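Long-range contact in protein argonaute (PDB 1YVU), which cleaves RNA targets as a DNA-guided endonuclease, using short single-stranded DNA guides to bind complementary strands: residues V347-V361 against G384-A397. Residues are numbered along the deposited sequence; the frame is centred on the assembly and turned at random.
Sequences VKKDVLSVEIISVSV and GIKLKIKGKSLILA
Strands 351-360 and 386-396 pair in parallel through eleven backbone hydrogen bonds, from Lys386 N to Asp350 O at one end to Ala397 N to Ser360 O at the other, their axes twisted by 37°. The ladder changes register once: Val354 O accepts Lys390 N at 2.8 Å, yet Ile356 N reaches Gly391 O rather than Lys390 O, so Lys390 is an extra residue, a beta bulge in strand 386-396. On the face carrying Leu352, Val354 and Ile356, methyl groups touch. Leu352 CD2 meets both Ile385 CG2 and Leu387 CD2, each at 3.8 Å, and Val354 CG2 meets Leu387 CD1. Val354 holds CG1 anti to its backbone N (chi1 -179°), which leaves CG2 as the branch turned to that leucine. Farther along, Ile356 CD1 lies 3.7 Å from Ile389 CG2, and helix 368-381 covers this pair through Leu373 and Ile377. On the other face Val351 CG1 rests 3.7 Å from CD of the extended Lys388 chain, while Ile357 and Ile395 lie side by side, CG2 to CD1. Between them Glu355, bent at chi2 (-108°), lays its carboxylate over the Gly391 backbone near the carbonyl O, two acceptors with no bond between them; the partner of OE2 is Lys415, through a salt bridge. With an alanine here, Lys415 would probably lose its acidic mate and a gap would open beside Gly391. Helix 368-381 links the two neighbouring parallel strands, giving a beta-alpha-beta unit of the Mid domain sheet, in which 386-396 is the outermost strand and 351-360 also pairs with 419-424. The chemistry thus divides the work: main-chain bonds set the pairing and its bulge, aliphatic contacts join it to the helix, and a buried acid is probably kept charged by its lysine.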
loop_
_atom_site.group_PDB
_atom_site.type_symbol
_atom_site.label_atom_id
_atom_site.label_comp_id
_atom_site.label_asym_id
_atom_site.label_seq_id
_atom_site.Cartn_x
_atom_site.Cartn_y
_atom_site.Cartn_z
ATOM N N VAL A 347 19.283 -21.779 -18.118
ATOM C CA VAL A 347 20.529 -21.023 -18.024
ATOM C C VAL A 347 20.715 -19.746 -18.863
ATOM O O VAL A 347 20.615 -19.767 -20.087
ATOM C CB VAL A 347 21.745 -21.970 -18.205
ATOM C CG1 VAL A 347 21.798 -22.948 -17.039
ATOM C CG2 VAL A 347 21.653 -22.739 -19.542
ATOM N N LYS A 348 20.949 -18.632 -18.177
ATOM C CA LYS A 348 21.184 -17.352 -18.830
ATOM C C LYS A 348 22.672 -17.023 -18.745
ATOM O O LYS A 348 23.214 -16.344 -19.623
ATOM C CB LYS A 348 20.348 -16.241 -18.197
ATOM C CG LYS A 348 20.389 -14.909 -18.970
ATOM C CD LYS A 348 19.394 -13.884 -18.436
ATOM C CE LYS A 348 17.960 -14.255 -18.773
ATOM N NZ LYS A 348 17.010 -13.221 -18.305
ATOM N N LYS A 349 23.322 -17.491 -17.677
ATOM C CA LYS A 349 24.753 -17.280 -17.481
ATOM C C LYS A 349 25.359 -18.526 -16.826
ATOM O O LYS A 349 25.211 -18.745 -15.621
ATOM C CB LYS A 349 25.021 -16.005 -16.664
ATOM C CG LYS A 349 26.391 -15.407 -16.969
ATOM C CD LYS A 349 26.674 -14.130 -16.224
ATOM C CE LYS A 349 28.104 -13.694 -16.489
ATOM N NZ LYS A 349 28.422 -12.365 -15.870
ATOM N N ASP A 350 26.015 -19.349 -17.655
ATOM C CA ASP A 350 26.647 -20.603 -17.224
ATOM C C ASP A 350 27.717 -20.477 -16.134
ATOM O O ASP A 350 27.820 -21.349 -15.280
ATOM C CB ASP A 350 27.132 -21.478 -18.425
ATOM C CG ASP A 350 27.691 -20.666 -19.623
ATOM O OD1 ASP A 350 28.489 -19.721 -19.413
ATOM O OD2 ASP A 350 27.355 -21.008 -20.792
ATOM N N VAL A 351 28.426 -19.346 -16.126
ATOM C CA VAL A 351 29.489 -19.028 -15.160
ATOM C C VAL A 351 29.163 -17.714 -14.445
ATOM O O VAL A 351 28.858 -16.718 -15.105
ATOM C CB VAL A 351 30.842 -18.880 -15.912
ATOM C CG1 VAL A 351 31.897 -18.097 -15.105
ATOM C CG2 VAL A 351 31.370 -20.249 -16.256
ATOM N N LEU A 352 29.324 -17.674 -13.122
ATOM C CA LEU A 352 29.025 -16.455 -12.333
ATOM C C LEU A 352 30.139 -15.871 -11.426
ATOM O O LEU A 352 30.950 -16.615 -10.870
ATOM C CB LEU A 352 27.788 -16.705 -11.468
ATOM C CG LEU A 352 26.373 -16.285 -11.836
ATOM C CD1 LEU A 352 25.994 -16.564 -13.244
ATOM C CD2 LEU A 352 25.498 -17.055 -10.930
ATOM N N SER A 353 30.148 -14.545 -11.264
ATOM C CA SER A 353 31.126 -13.859 -10.409
ATOM C C SER A 353 30.408 -13.399 -9.141
ATOM O O SER A 353 29.509 -12.560 -9.204
ATOM C CB SER A 353 31.794 -12.683 -11.145
ATOM O OG SER A 353 30.842 -11.785 -11.687
ATOM N N VAL A 354 30.774 -14.010 -8.010
ATOM C CA VAL A 354 30.160 -13.758 -6.698
ATOM C C VAL A 354 31.108 -13.159 -5.658
ATOM O O VAL A 354 32.276 -13.528 -5.619
ATOM C CB VAL A 354 29.615 -15.117 -6.109
ATOM C CG1 VAL A 354 28.936 -14.936 -4.754
ATOM C CG2 VAL A 354 28.635 -15.747 -7.073
ATOM N N GLU A 355 30.609 -12.207 -4.868
ATOM C CA GLU A 355 31.351 -11.631 -3.731
ATOM C C GLU A 355 30.662 -12.200 -2.462
ATOM O O GLU A 355 29.449 -12.464 -2.474
ATOM C CB GLU A 355 31.285 -10.094 -3.709
ATOM C CG GLU A 355 32.518 -9.362 -4.308
ATOM C CD GLU A 355 33.421 -8.672 -3.287
ATOM O OE1 GLU A 355 32.926 -7.923 -2.416
ATOM O OE2 GLU A 355 34.649 -8.858 -3.381
ATOM N N ILE A 356 31.426 -12.462 -1.402
ATOM C CA ILE A 356 30.863 -13.004 -0.159
ATOM C C ILE A 356 31.166 -12.116 1.020
ATOM O O ILE A 356 32.176 -11.391 1.005
ATOM C CB ILE A 356 31.409 -14.434 0.142
ATOM C CG1 ILE A 356 30.919 -15.413 -0.908
ATOM C CG2 ILE A 356 30.919 -14.952 1.465
ATOM C CD1 ILE A 356 31.876 -16.465 -1.186
ATOM N N ILE A 357 30.259 -12.103 2.000
ATOM C CA ILE A 357 30.454 -11.314 3.215
ATOM C C ILE A 357 29.998 -12.091 4.420
ATOM O O ILE A 357 28.930 -12.681 4.405
ATOM C CB ILE A 357 29.685 -9.908 3.252
ATOM C CG1 ILE A 357 30.155 -8.983 2.154
ATOM C CG2 ILE A 357 29.872 -9.142 4.607
ATOM C CD1 ILE A 357 29.321 -9.101 0.985
ATOM N N SER A 358 30.794 -12.040 5.480
ATOM C CA SER A 358 30.428 -12.687 6.703
ATOM C C SER A 358 30.593 -11.713 7.820
ATOM O O SER A 358 31.540 -10.952 7.885
ATOM C CB SER A 358 31.264 -13.911 6.962
ATOM O OG SER A 358 32.605 -13.505 6.962
ATOM N N VAL A 359 29.577 -11.738 8.648
ATOM C CA VAL A 359 29.417 -10.933 9.828
ATOM C C VAL A 359 29.506 -12.001 10.921
ATOM O O VAL A 359 28.603 -12.849 11.072
ATOM C CB VAL A 359 28.057 -10.288 9.712
ATOM C CG1 VAL A 359 27.398 -10.061 11.050
ATOM C CG2 VAL A 359 28.181 -9.044 8.876
ATOM N N SER A 360 30.617 -11.972 11.653
ATOM C CA SER A 360 30.860 -12.982 12.676
ATOM C C SER A 360 31.151 -12.422 14.060
ATOM O O SER A 360 31.301 -11.209 14.232
ATOM C CB SER A 360 32.027 -13.889 12.251
ATOM O OG SER A 360 32.257 -13.864 10.845
ATOM N N VAL A 361 31.235 -13.341 15.030
ATOM C CA VAL A 361 31.528 -13.045 16.442
ATOM C C VAL A 361 32.814 -13.794 16.905
ATOM O O VAL A 361 33.893 -13.200 17.110
ATOM C CB VAL A 361 30.294 -13.407 17.365
ATOM C CG1 VAL A 361 30.676 -13.424 18.867
ATOM C CG2 VAL A 361 29.173 -12.386 17.157
ATOM N N GLY A 384 24.473 -27.009 -13.694
ATOM C CA GLY A 384 25.005 -26.250 -14.814
ATOM C C GLY A 384 25.610 -24.894 -14.577
ATOM O O GLY A 384 26.377 -24.394 -15.425
ATOM N N ILE A 385 25.236 -24.266 -13.463
ATOM C CA ILE A 385 25.766 -22.950 -13.125
ATOM C C ILE A 385 26.907 -23.089 -12.137
ATOM O O ILE A 385 26.784 -23.709 -11.086
ATOM C CB ILE A 385 24.692 -21.976 -12.580
ATOM C CG1 ILE A 385 23.497 -21.931 -13.525
ATOM C CG2 ILE A 385 25.291 -20.552 -12.424
ATOM C CD1 ILE A 385 22.398 -22.862 -13.155
ATOM N N LYS A 386 28.021 -22.482 -12.511
ATOM C CA LYS A 386 29.229 -22.504 -11.719
ATOM C C LYS A 386 29.530 -21.133 -11.090
ATOM O O LYS A 386 29.606 -20.108 -11.803
ATOM C CB LYS A 386 30.396 -22.970 -12.618
ATOM C CG LYS A 386 30.135 -24.301 -13.332
ATOM C CD LYS A 386 30.738 -24.317 -14.712
ATOM C CE LYS A 386 30.128 -25.421 -15.566
ATOM N NZ LYS A 386 30.651 -25.329 -16.964
ATOM N N LEU A 387 29.601 -21.098 -9.754
ATOM C CA LEU A 387 29.974 -19.861 -9.061
ATOM C C LEU A 387 31.489 -19.838 -8.974
ATOM O O LEU A 387 32.134 -20.861 -8.704
ATOM C CB LEU A 387 29.446 -19.779 -7.636
ATOM C CG LEU A 387 27.987 -19.954 -7.271
ATOM C CD1 LEU A 387 27.812 -19.285 -5.918
ATOM C CD2 LEU A 387 27.094 -19.336 -8.283
ATOM N N LYS A 388 32.037 -18.674 -9.297
ATOM C CA LYS A 388 33.462 -18.411 -9.256
ATOM C C LYS A 388 33.606 -17.231 -8.302
ATOM O O LYS A 388 33.192 -16.106 -8.626
ATOM C CB LYS A 388 33.986 -18.051 -10.649
ATOM C CG LYS A 388 34.008 -19.217 -11.606
ATOM C CD LYS A 388 34.731 -18.888 -12.894
ATOM C CE LYS A 388 35.014 -20.163 -13.679
ATOM N NZ LYS A 388 35.523 -19.850 -15.033
ATOM N N ILE A 389 34.122 -17.511 -7.100
ATOM C CA ILE A 389 34.319 -16.493 -6.058
ATOM C C ILE A 389 35.354 -15.443 -6.463
ATOM O O ILE A 389 36.502 -15.754 -6.805
ATOM C CB ILE A 389 34.688 -17.131 -4.679
ATOM C CG1 ILE A 389 33.647 -18.196 -4.301
ATOM C CG2 ILE A 389 34.688 -16.048 -3.581
ATOM C CD1 ILE A 389 34.135 -19.234 -3.310
ATOM N N LYS A 390 34.876 -14.204 -6.513
ATOM C CA LYS A 390 35.712 -13.081 -6.849
ATOM C C LYS A 390 36.363 -12.596 -5.562
ATOM O O LYS A 390 37.588 -12.500 -5.527
ATOM C CB LYS A 390 34.919 -11.956 -7.526
ATOM C CG LYS A 390 35.593 -11.444 -8.812
ATOM C CD LYS A 390 34.968 -10.171 -9.410
ATOM C CE LYS A 390 35.596 -9.849 -10.787
ATOM N NZ LYS A 390 35.116 -8.562 -11.388
ATOM N N GLY A 391 35.590 -12.432 -4.477
ATOM C CA GLY A 391 36.200 -11.934 -3.250
ATOM C C GLY A 391 35.519 -12.036 -1.905
ATOM O O GLY A 391 34.519 -11.372 -1.641
ATOM N N LYS A 392 36.156 -12.773 -1.000
ATOM C CA LYS A 392 35.631 -12.948 0.353
ATOM C C LYS A 392 35.968 -11.759 1.241
ATOM O O LYS A 392 37.144 -11.400 1.408
ATOM C CB LYS A 392 36.148 -14.254 0.992
ATOM C CG LYS A 392 35.742 -15.506 0.214
ATOM C CD LYS A 392 36.171 -16.812 0.869
ATOM C CE LYS A 392 35.766 -18.040 0.048
ATOM N NZ LYS A 392 36.028 -19.347 0.723
ATOM N N SER A 393 34.919 -11.113 1.739
ATOM C CA SER A 393 35.080 -9.986 2.640
ATOM C C SER A 393 34.598 -10.446 4.020
ATOM O O SER A 393 33.409 -10.615 4.226
ATOM C CB SER A 393 34.260 -8.767 2.166
ATOM O OG SER A 393 34.320 -8.562 0.754
ATOM N N LEU A 394 35.519 -10.726 4.936
ATOM C CA LEU A 394 35.143 -11.141 6.285
ATOM C C LEU A 394 35.208 -9.939 7.238
ATOM O O LEU A 394 36.232 -9.249 7.317
ATOM C CB LEU A 394 35.997 -12.333 6.752
ATOM C CG LEU A 394 36.179 -12.645 8.247
ATOM C CD1 LEU A 394 34.839 -12.857 9.010
ATOM C CD2 LEU A 394 37.125 -13.847 8.360
ATOM N N ILE A 395 34.096 -9.735 7.957
ATOM C CA ILE A 395 33.890 -8.631 8.897
ATOM C C ILE A 395 33.664 -9.178 10.283
ATOM O O ILE A 395 32.856 -10.081 10.473
ATOM C CB ILE A 395 32.641 -7.753 8.492
ATOM C CG1 ILE A 395 32.907 -7.012 7.179
ATOM C CG2 ILE A 395 32.363 -6.690 9.543
ATOM C CD1 ILE A 395 31.696 -6.477 6.512
ATOM N N LEU A 396 34.297 -8.516 11.250
ATOM C CA LEU A 396 34.228 -8.887 12.660
ATOM C C LEU A 396 33.437 -7.973 13.581
ATOM O O LEU A 396 33.868 -6.866 13.946
ATOM C CB LEU A 396 35.624 -9.110 13.212
ATOM C CG LEU A 396 35.909 -10.598 13.227
ATOM C CD1 LEU A 396 37.289 -10.868 12.611
ATOM C CD2 LEU A 396 35.749 -11.118 14.669
ATOM N N ALA A 397 32.291 -8.503 13.996
ATOM C CA ALA A 397 31.361 -7.817 14.872
ATOM C C ALA A 397 31.704 -7.976 16.325
ATOM O O ALA A 397 32.616 -8.713 16.713
ATOM C CB ALA A 397 29.957 -8.344 14.665
#